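Local coordinates for uncharacterized protein (Pseudomonas aeruginosa, PDB 5BR9), which probably takes part in forming the threonylcarbamoyladenosine modification of tRNA, as a TsaB protein related to TsaD with an actin-like ATPase fold, at residues Leu62-Ile68 against Leu90-Arg96; Glu130-Tyr136 against Ser148-Pro154; Thr19-Ala25 against Leu193-Glu197. All coordinates share one frame; numbering follows the deposited sequence.

Contact 1: residues Leu62-Ile68 against Leu90-Arg96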
loop_
_atom_site.group_PDB
_atom_site.type_symbol
_atom_site.label_atom_id
_atom_site.label_comp_id
_atom_site.label_asym_id
_atom_site.label_seq_id
_atom_site.Cartn_x
_atom_site.Cartn_y
_atom_site.Cartn_z
ATOM N N LEU A 62 3.197 -20.855 -3.210
ATOM C CA LEU A 62 2.236 -19.826 -2.852
ATOM C C LEU A 62 0.806 -20.361 -3.041
ATOM O O LEU A 62 -0.091 -20.048 -2.248
ATOM C CB LEU A 62 2.470 -18.549 -3.678
ATOM C CG LEU A 62 1.665 -17.319 -3.230
ATOM C CD1 LEU A 62 2.019 -16.921 -1.795
ATOM C CD2 LEU A 62 1.884 -16.153 -4.180
ATOM N N SER A 63 0.598 -21.192 -4.060
ATOM C CA SER A 63 -0.752 -21.695 -4.333
ATOM C C SER A 63 -1.304 -22.571 -3.202
ATOM O O SER A 63 -2.513 -22.761 -3.100
ATOM C CB SER A 63 -0.785 -22.480 -5.641
ATOM O OG SER A 63 0.098 -23.585 -5.613
ATOM N N ALA A 64 -0.431 -23.051 -2.322
ATOM C CA ALA A 64 -0.848 -23.913 -1.212
ATOM C C ALA A 64 -1.428 -23.114 -0.035
ATOM O O ALA A 64 -2.048 -23.689 0.870
ATOM C CB ALA A 64 0.341 -24.756 -0.728
ATOM N N VAL A 65 -1.240 -21.796 -0.066
ATOM C CA VAL A 65 -1.696 -20.897 1.004
ATOM C C VAL A 65 -3.219 -20.760 1.030
ATOM O O VAL A 65 -3.853 -20.453 0.009
ATOM C CB VAL A 65 -1.021 -19.514 0.866
ATOM C CG1 VAL A 65 -1.634 -18.500 1.824
ATOM C CG2 VAL A 65 0.495 -19.629 1.070
ATOM N N ASP A 66 -3.805 -20.966 2.210
ATOM C CA ASP A 66 -5.255 -20.934 2.347
ATOM C C ASP A 66 -5.801 -19.536 2.653
ATOM O O ASP A 66 -6.921 -19.190 2.258
ATOM C CB ASP A 66 -5.678 -21.912 3.445
ATOM C CG ASP A 66 -5.350 -23.364 3.089
ATOM O OD1 ASP A 66 -5.515 -23.730 1.906
ATOM O OD2 ASP A 66 -4.940 -24.137 3.983
ATOM N N ALA A 67 -5.007 -18.739 3.363
ATOM C CA ALA A 67 -5.407 -17.397 3.755
ATOM C C ALA A 67 -4.167 -16.590 4.144
ATOM O O ALA A 67 -3.126 -17.164 4.492
ATOM C CB ALA A 67 -6.413 -17.446 4.907
ATOM N N ILE A 68 -4.274 -15.266 4.066
ATOM C CA ILE A 68 -3.140 -14.389 4.382
ATOM C C ILE A 68 -3.504 -13.462 5.521
ATOM O O ILE A 68 -4.515 -12.757 5.455
ATOM C CB ILE A 68 -2.694 -13.580 3.161
ATOM C CG1 ILE A 68 -2.461 -14.504 1.960
ATOM C CG2 ILE A 68 -1.430 -12.825 3.491
ATOM C CD1 ILE A 68 -2.229 -13.777 0.669
ATOM N N LEU A 90 -1.957 -9.909 -3.218
ATOM C CA LEU A 90 -1.630 -11.323 -3.140
ATOM C C LEU A 90 -2.930 -12.107 -3.123
ATOM O O LEU A 90 -3.110 -13.052 -3.892
ATOM C CB LEU A 90 -0.801 -11.640 -1.887
ATOM C CG LEU A 90 0.645 -11.171 -1.785
ATOM C CD1 LEU A 90 1.179 -11.546 -0.429
ATOM C CD2 LEU A 90 1.514 -11.808 -2.874
ATOM N N ALA A 91 -3.838 -11.670 -2.253
ATOM C CA ALA A 91 -5.060 -12.395 -1.978
ATOM C C ALA A 91 -6.020 -12.356 -3.149
ATOM O O ALA A 91 -6.688 -13.342 -3.429
ATOM C CB ALA A 91 -5.724 -11.843 -0.729
ATOM N N PHE A 92 -6.065 -11.233 -3.853
ATOM C CA PHE A 92 -6.924 -11.101 -5.033
ATOM C C PHE A 92 -6.457 -12.042 -6.152
ATOM O O PHE A 92 -7.265 -12.650 -6.868
ATOM C CB PHE A 92 -6.921 -9.667 -5.511
ATOM C CG PHE A 92 -7.800 -9.398 -6.707
ATOM C CD1 PHE A 92 -9.127 -9.035 -6.544
ATOM C CD2 PHE A 92 -7.280 -9.458 -7.983
ATOM C CE1 PHE A 92 -9.918 -8.739 -7.634
ATOM C CE2 PHE A 92 -8.069 -9.181 -9.083
ATOM C CZ PHE A 92 -9.393 -8.820 -8.906
ATOM N N ALA A 93 -5.143 -12.120 -6.329
ATOM C CA ALA A 93 -4.579 -12.957 -7.376
ATOM C C ALA A 93 -4.745 -14.446 -7.078
ATOM O O ALA A 93 -5.023 -15.220 -7.987
ATOM C CB ALA A 93 -3.125 -12.619 -7.577
ATOM N N LEU A 94 -4.592 -14.841 -5.811
ATOM C CA LEU A 94 -4.723 -16.249 -5.427
ATOM C C LEU A 94 -6.194 -16.630 -5.309
ATOM O O LEU A 94 -6.551 -17.805 -5.455
ATOM C CB LEU A 94 -4.011 -16.552 -4.091
ATOM C CG LEU A 94 -2.487 -16.435 -3.991
ATOM C CD1 LEU A 94 -2.029 -16.522 -2.539
ATOM C CD2 LEU A 94 -1.745 -17.481 -4.875
ATOM N N GLN A 95 -7.026 -15.615 -5.060
ATOM C CA GLN A 95 -8.449 -15.764 -4.718
ATOM C C GLN A 95 -8.573 -16.466 -3.381
ATOM O O GLN A 95 -9.280 -17.460 -3.239
ATOM C CB GLN A 95 -9.227 -16.502 -5.816
ATOM C CG GLN A 95 -9.056 -15.853 -7.188
ATOM C CD GLN A 95 -9.996 -16.406 -8.233
ATOM O OE1 GLN A 95 -10.589 -17.479 -8.059
ATOM N NE2 GLN A 95 -10.143 -15.678 -9.333
ATOM N N ARG A 96 -7.865 -15.921 -2.402
ATOM C CA ARG A 96 -7.874 -16.411 -1.024
ATOM C C ARG A 96 -8.246 -15.281 -0.070
ATOM O O ARG A 96 -8.099 -14.110 -0.413
ATOM C CB ARG A 96 -6.510 -16.992 -0.643
ATOM C CG ARG A 96 -6.152 -18.245 -1.382
ATOM C CD ARG A 96 -7.118 -19.397 -1.029
ATOM N NE ARG A 96 -6.789 -20.563 -1.847
ATOM C CZ ARG A 96 -7.376 -21.752 -1.757
ATOM N NH1 ARG A 96 -8.345 -21.961 -0.871
ATOM N NH2 ARG A 96 -6.979 -22.741 -2.559
HETATM O O HOH W 1 -4.212 -20.387 -2.894
HETATM O O HOH W 2 -9.243 -20.538 1.550
#
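R96 and the V65-D66 backbone show how an arginine just past a helix can grip a chain through water. From R96 CB, 3.7 Å from D66 O, the side chain bends at its second torsion (chi2 -65°), bringing the methylenes along the peptide oxygens: R96 CG lies 3.5 Å from V65 O and R96 CD 3.3 Å from D66 O. R96 NE passes close to V65 O at a poor angle and instead donates to a water 2.8 Å from NE, which in turn donates to S63 O and V65 O. R96 NH1 bonds a second water, in the guanidinium plane, which donates to D66 O. The D66 carboxylate can add at most a long-range attraction: no N-H points at D66 OD1, 4.3 Å from R96 NH1, while D66 OD2 accepts from T11 N. I68 CD1 comes within 3.6 Å of L90 CB, the two side chains crossing at about a right angle. L62, its CG anti to the backbone N (chi1 -171°), meets both methyls of L94, with L62 CG 3.8 Å from L94 CD2. The contact lies within the beta-alpha-beta unit of strand 67-71, helix 77-94 and strand 98-101, where the chain entering the first strand packs against the helix C-terminus; W207 of helix 196-208 touches D66 and A67, and A93 of the second subunit packs on L62.

Contact 2: residues Glu130-Tyr136 against Ser148-Pro154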
loop_
_atom_site.group_PDB
_atom_site.type_symbol
_atom_site.label_atom_id
_atom_site.label_comp_id
_atom_site.label_asym_id
_atom_site.label_seq_id
_atom_site.Cartn_x
_atom_site.Cartn_y
_atom_site.Cartn_z
ATOM N N GLU A 130 -0.220 10.772 22.533
ATOM C CA GLU A 130 -1.177 9.727 22.862
ATOM C C GLU A 130 -0.579 8.348 22.613
ATOM O O GLU A 130 0.435 8.211 21.927
ATOM C CB GLU A 130 -2.461 9.871 22.048
ATOM C CG GLU A 130 -3.238 11.150 22.341
ATOM C CD GLU A 130 -4.556 11.186 21.605
ATOM O OE1 GLU A 130 -4.572 10.932 20.377
ATOM O OE2 GLU A 130 -5.576 11.468 22.259
ATOM N N VAL A 131 -1.224 7.329 23.173
ATOM C CA VAL A 131 -0.848 5.950 22.928
ATOM C C VAL A 131 -2.050 5.136 22.514
ATOM O O VAL A 131 -3.165 5.356 22.993
ATOM C CB VAL A 131 -0.169 5.304 24.177
ATOM C CG1 VAL A 131 1.132 6.002 24.529
ATOM C CG2 VAL A 131 -1.120 5.348 25.377
ATOM N N TYR A 132 -1.797 4.149 21.661
ATOM C CA TYR A 132 -2.754 3.109 21.399
ATOM C C TYR A 132 -2.709 2.124 22.554
ATOM O O TYR A 132 -1.629 1.810 23.057
ATOM C CB TYR A 132 -2.436 2.422 20.085
ATOM C CG TYR A 132 -2.521 3.314 18.866
ATOM C CD1 TYR A 132 -3.751 3.770 18.393
ATOM C CD2 TYR A 132 -1.375 3.724 18.202
ATOM C CE1 TYR A 132 -3.834 4.582 17.266
ATOM C CE2 TYR A 132 -1.450 4.540 17.079
ATOM C CZ TYR A 132 -2.681 4.973 16.619
ATOM O OH TYR A 132 -2.748 5.783 15.497
ATOM N N TRP A 133 -3.886 1.653 22.978
ATOM C CA TRP A 133 -4.044 0.910 24.225
ATOM C C TRP A 133 -5.049 -0.231 24.099
ATOM O O TRP A 133 -6.148 -0.022 23.614
ATOM C CB TRP A 133 -4.478 1.876 25.324
ATOM C CG TRP A 133 -4.770 1.259 26.657
ATOM C CD1 TRP A 133 -6.003 0.896 27.150
ATOM C CD2 TRP A 133 -3.828 0.965 27.685
ATOM N NE1 TRP A 133 -5.877 0.409 28.427
ATOM C CE2 TRP A 133 -4.554 0.427 28.777
ATOM C CE3 TRP A 133 -2.436 1.108 27.797
ATOM C CZ2 TRP A 133 -3.935 0.025 29.960
ATOM C CZ3 TRP A 133 -1.819 0.703 28.970
ATOM C CH2 TRP A 133 -2.572 0.175 30.039
ATOM N N GLY A 134 -4.665 -1.428 24.545
ATOM C CA GLY A 134 -5.539 -2.594 24.520
ATOM C C GLY A 134 -5.077 -3.645 25.514
ATOM O O GLY A 134 -3.893 -3.993 25.572
ATOM N N CYS A 135 -6.005 -4.121 26.335
ATOM C CA CYS A 135 -5.688 -5.103 27.346
ATOM C C CYS A 135 -6.194 -6.468 26.920
ATOM O O CYS A 135 -7.304 -6.599 26.395
ATOM C CB CYS A 135 -6.274 -4.704 28.701
ATOM S SG CYS A 135 -5.550 -3.212 29.407
ATOM N N TYR A 136 -5.366 -7.480 27.163
ATOM C CA TYR A 136 -5.600 -8.813 26.640
ATOM C C TYR A 136 -5.437 -9.848 27.740
ATOM O O TYR A 136 -4.640 -9.657 28.657
ATOM C CB TYR A 136 -4.632 -9.098 25.468
ATOM C CG TYR A 136 -5.018 -8.362 24.205
ATOM C CD1 TYR A 136 -5.702 -9.019 23.189
ATOM C CD2 TYR A 136 -4.730 -6.997 24.036
ATOM C CE1 TYR A 136 -6.087 -8.360 22.029
ATOM C CE2 TYR A 136 -5.114 -6.312 22.857
ATOM C CZ TYR A 136 -5.791 -7.014 21.860
ATOM O OH TYR A 136 -6.212 -6.389 20.709
ATOM N N SER A 148 -12.313 -2.738 24.679
ATOM C CA SER A 148 -11.993 -2.312 23.329
ATOM C C SER A 148 -10.625 -1.616 23.298
ATOM O O SER A 148 -10.065 -1.244 24.338
ATOM C CB SER A 148 -13.095 -1.407 22.768
ATOM O OG SER A 148 -13.175 -1.528 21.359
ATOM N N GLU A 149 -10.105 -1.436 22.091
ATOM C CA GLU A 149 -8.852 -0.731 21.875
ATOM C C GLU A 149 -9.189 0.734 21.830
ATOM O O GLU A 149 -10.343 1.094 21.587
ATOM C CB GLU A 149 -8.153 -1.179 20.577
ATOM C CG GLU A 149 -7.687 -2.623 20.632
ATOM C CD GLU A 149 -6.951 -3.091 19.372
ATOM O OE1 GLU A 149 -6.999 -2.420 18.314
ATOM O OE2 GLU A 149 -6.353 -4.179 19.445
ATOM N N ALA A 150 -8.208 1.566 22.153
ATOM C CA ALA A 150 -8.419 3.004 22.194
ATOM C C ALA A 150 -7.110 3.727 21.935
ATOM O O ALA A 150 -6.031 3.137 22.060
ATOM C CB ALA A 150 -8.993 3.409 23.548
ATOM N N VAL A 151 -7.206 5.000 21.565
ATOM C CA VAL A 151 -6.048 5.878 21.492
ATOM C C VAL A 151 -6.288 6.971 22.521
ATOM O O VAL A 151 -7.297 7.648 22.489
ATOM C CB VAL A 151 -5.829 6.416 20.069
ATOM C CG1 VAL A 151 -7.101 7.030 19.524
ATOM C CG2 VAL A 151 -4.678 7.432 20.045
ATOM N N LEU A 152 -5.353 7.137 23.446
ATOM C CA LEU A 152 -5.626 7.874 24.674
ATOM C C LEU A 152 -4.408 8.623 25.169
ATOM O O LEU A 152 -3.290 8.139 25.001
ATOM C CB LEU A 152 -6.063 6.902 25.775
ATOM C CG LEU A 152 -7.325 6.055 25.651
ATOM C CD1 LEU A 152 -7.254 4.894 26.646
ATOM C CD2 LEU A 152 -8.553 6.898 25.911
ATOM N N PRO A 153 -4.623 9.774 25.840
ATOM C CA PRO A 153 -3.550 10.334 26.664
ATOM C C PRO A 153 -3.166 9.264 27.682
ATOM O O PRO A 153 -4.044 8.591 28.216
ATOM C CB PRO A 153 -4.202 11.528 27.360
ATOM C CG PRO A 153 -5.439 11.803 26.601
ATOM C CD PRO A 153 -5.890 10.495 26.030
ATOM N N PRO A 154 -1.874 9.107 27.950
ATOM C CA PRO A 154 -1.429 8.087 28.901
ATOM C C PRO A 154 -2.114 8.204 30.272
ATOM O O PRO A 154 -2.329 7.181 30.938
ATOM C CB PRO A 154 0.080 8.339 28.995
ATOM C CG PRO A 154 0.265 9.757 28.503
ATOM C CD PRO A 154 -0.768 9.930 27.442
HETATM O O HOH W 3 -8.608 -3.240 26.342
#
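V131 and L152 are joined by a reciprocal pair of backbone hydrogen bonds, the first of two such pairs. The bond from V131 N to L152 O, 2.9 Å long, is nearly straight (171°), whereas that from W133 N to A150 O, 2.8 Å long, is more bent at the hydrogen (142°); A150 N returns a bond to W133 O. Between these pairs Y132 faces V151 as a non-hydrogen-bonded pair, and there CA-H...O contacts supplement the network: V151 CA lies 3.3 Å from V131 O, and Y132 CA approaches A150 O. Farther along, a water links C135 N to S148 O. The two strands, 131-139 and 142-152, form an antiparallel hairpin at one edge of a five-stranded sheet in the order 3-2-1-4-5, the arrangement of an actin-like ATPase domain. Among side chains, apolar contacts are divided between the two faces. On one, the Y132 ring and V151 lie side by side, Y132 CD1 3.8 Å from V151 CB; on the other, W133 CD1 is 4.2 Å from L152 CD1, and the indole NE1 bonds to A158 O. Polar contact centres on E149, whose chain runs extended beyond CG to Y136. Y136 OH donates to the anti lone pair of E149 OE2, 2.5 Å away as modelled, with ring and carboxylate planes 61° apart. S102 OG shares OE2, while R72 forms a salt bridge with OE1.

Contact 3: residues Thr19-Ala25 against Leu193-Glu197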
loop_
_atom_site.group_PDB
_atom_site.type_symbol
_atom_site.label_atom_id
_atom_site.label_comp_id
_atom_site.label_asym_id
_atom_site.label_seq_id
_atom_site.Cartn_x
_atom_site.Cartn_y
_atom_site.Cartn_z
ATOM N N THR A 19 6.060 -1.905 12.142
ATOM C CA THR A 19 7.147 -1.258 12.868
ATOM C C THR A 19 8.388 -1.223 12.012
ATOM O O THR A 19 8.328 -1.574 10.840
ATOM C CB THR A 19 7.466 -1.988 14.211
ATOM O OG1 THR A 19 7.981 -3.302 13.947
ATOM C CG2 THR A 19 6.226 -2.094 15.078
ATOM N N GLU A 20 9.508 -0.826 12.614
ATOM C CA GLU A 20 10.814 -0.884 11.958
ATOM C C GLU A 20 11.213 -2.350 11.707
ATOM O O GLU A 20 12.130 -2.637 10.932
ATOM C CB GLU A 20 11.875 -0.171 12.805
ATOM C CG GLU A 20 12.211 -0.889 14.111
ATOM C CD GLU A 20 13.261 -0.161 14.944
ATOM O OE1 GLU A 20 13.339 -0.437 16.163
ATOM O OE2 GLU A 20 14.002 0.684 14.387
ATOM N N ALA A 21 10.514 -3.265 12.375
ATOM C CA ALA A 21 10.686 -4.698 12.164
ATOM C C ALA A 21 9.826 -5.169 10.994
ATOM O O ALA A 21 8.685 -4.720 10.816
ATOM C CB ALA A 21 10.329 -5.484 13.428
ATOM N N CYS A 22 10.397 -6.051 10.185
ATOM C CA CYS A 22 9.677 -6.688 9.105
ATOM C C CYS A 22 9.710 -8.199 9.340
ATOM O O CYS A 22 10.778 -8.786 9.526
ATOM C CB CYS A 22 10.289 -6.322 7.752
ATOM S SG CYS A 22 9.331 -6.930 6.351
ATOM N N SER A 23 8.557 -8.846 9.379
ATOM C CA SER A 23 8.594 -10.268 9.668
ATOM C C SER A 23 7.504 -11.034 8.935
ATOM O O SER A 23 6.455 -10.475 8.570
ATOM C CB SER A 23 8.504 -10.510 11.179
ATOM O OG SER A 23 7.261 -10.105 11.694
ATOM N N VAL A 24 7.798 -12.307 8.677
ATOM C CA VAL A 24 6.906 -13.173 7.929
ATOM C C VAL A 24 6.871 -14.528 8.623
ATOM O O VAL A 24 7.845 -14.961 9.230
ATOM C CB VAL A 24 7.356 -13.299 6.450
ATOM C CG1 VAL A 24 7.374 -11.917 5.765
ATOM C CG2 VAL A 24 8.734 -13.951 6.360
ATOM N N ALA A 25 5.751 -15.216 8.532
ATOM C CA ALA A 25 5.654 -16.505 9.189
ATOM C C ALA A 25 4.742 -17.388 8.370
ATOM O O ALA A 25 3.915 -16.901 7.588
ATOM C CB ALA A 25 5.154 -16.355 10.632
ATOM N N LEU A 193 8.156 -5.463 20.188
ATOM C CA LEU A 193 7.533 -5.180 18.906
ATOM C C LEU A 193 6.703 -6.395 18.442
ATOM O O LEU A 193 6.871 -7.485 18.969
ATOM C CB LEU A 193 8.615 -4.827 17.869
ATOM C CG LEU A 193 9.481 -3.589 18.153
ATOM C CD1 LEU A 193 10.488 -3.346 17.028
ATOM C CD2 LEU A 193 8.598 -2.340 18.356
ATOM N N PRO A 194 5.768 -6.190 17.495
ATOM C CA PRO A 194 5.012 -7.291 16.894
ATOM C C PRO A 194 5.916 -8.290 16.181
ATOM O O PRO A 194 6.948 -7.906 15.676
ATOM C CB PRO A 194 4.097 -6.584 15.892
ATOM C CG PRO A 194 3.939 -5.229 16.432
ATOM C CD PRO A 194 5.264 -4.880 17.039
ATOM N N HIS A 195 5.524 -9.553 16.150
ATOM C CA HIS A 195 6.308 -10.606 15.518
ATOM C C HIS A 195 5.336 -11.497 14.718
ATOM O O HIS A 195 4.300 -11.927 15.238
ATOM C CB HIS A 195 7.058 -11.386 16.590
ATOM C CG HIS A 195 8.161 -12.250 16.082
ATOM N ND1 HIS A 195 7.961 -13.254 15.159
ATOM C CD2 HIS A 195 9.470 -12.309 16.423
ATOM C CE1 HIS A 195 9.109 -13.861 14.916
ATOM N NE2 HIS A 195 10.038 -13.313 15.679
ATOM N N ALA A 196 5.642 -11.746 13.450
ATOM C CA ALA A 196 4.754 -12.528 12.590
ATOM C C ALA A 196 4.454 -13.919 13.158
ATOM O O ALA A 196 3.391 -14.491 12.894
ATOM C CB ALA A 196 5.345 -12.648 11.204
ATOM N N GLU A 197 5.384 -14.462 13.935
ATOM C CA GLU A 197 5.156 -15.758 14.587
ATOM C C GLU A 197 3.907 -15.730 15.480
ATOM O O GLU A 197 3.113 -16.676 15.514
ATOM C CB GLU A 197 6.371 -16.175 15.407
ATOM C CG GLU A 197 6.135 -17.445 16.206
ATOM C CD GLU A 197 7.356 -17.915 16.971
ATOM O OE1 GLU A 197 8.409 -17.246 16.909
ATOM O OE2 GLU A 197 7.255 -18.965 17.637
HETATM O O HOH W 4 7.535 -7.509 12.656
#
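T19 beside L193 and V24 beside A196 bracket two segments that run almost the same way, their end-to-end directions 11° apart. The spacing narrows from 7.2 Å between the CA atoms of T19 and L193 to 5.2 Å between those of V24 and A196. The N-terminus of helix 196-208 packs on strand 21-28 of the N-terminal sheet of the actin-like fold, and H195 is its N-cap. H195 ND1 accepts from E197 N, which lies close to the ring plane, while the ring stacks on Y36 of the neighbouring strand. The amide of A196, the first helical residue, turns to the strand instead, A196 N donating to S23 OG at 2.9 Å. With chi1 at 66°, S23 holds OG between its backbone N and carbonyl carbon, where it also bonds a water that donates to P194 O. At the wider end, T19 OG1 accepts from A21 N in an ST turn, and T19 CG2 comes end-on to the proline ring, 3.5 Å from P194 CD. L193 lays CD1 against A21 CB. At the narrow end A25 CB lies 3.8 Å from A196 CB and touches the A196 carbonyl, 3.4 Å from A196 O.

In the fold
Contact 3 spans most of the chain, and contacts 1 and 2 follow one another inside the loop it closes. Contacts 1 and 3 reach the same sheet, through strands 67-71 and 21-28 with strand 12-16 between them; their centres are 20 Å apart. Contact 2 edges the other sheet, also 20 Å from contact 3 by centres, and its centre is 32 Å from that of contact 1, on opposite sides of the chain's centre. Two helices connect the sites: 196-208 starts at contact 3 and brings W207 to contact 1, and 103-115 touches both P194 and Y136. The paired sheets, each ordered 3-2-1-4-5, match the duplicated plan of actin-like ATPase folds.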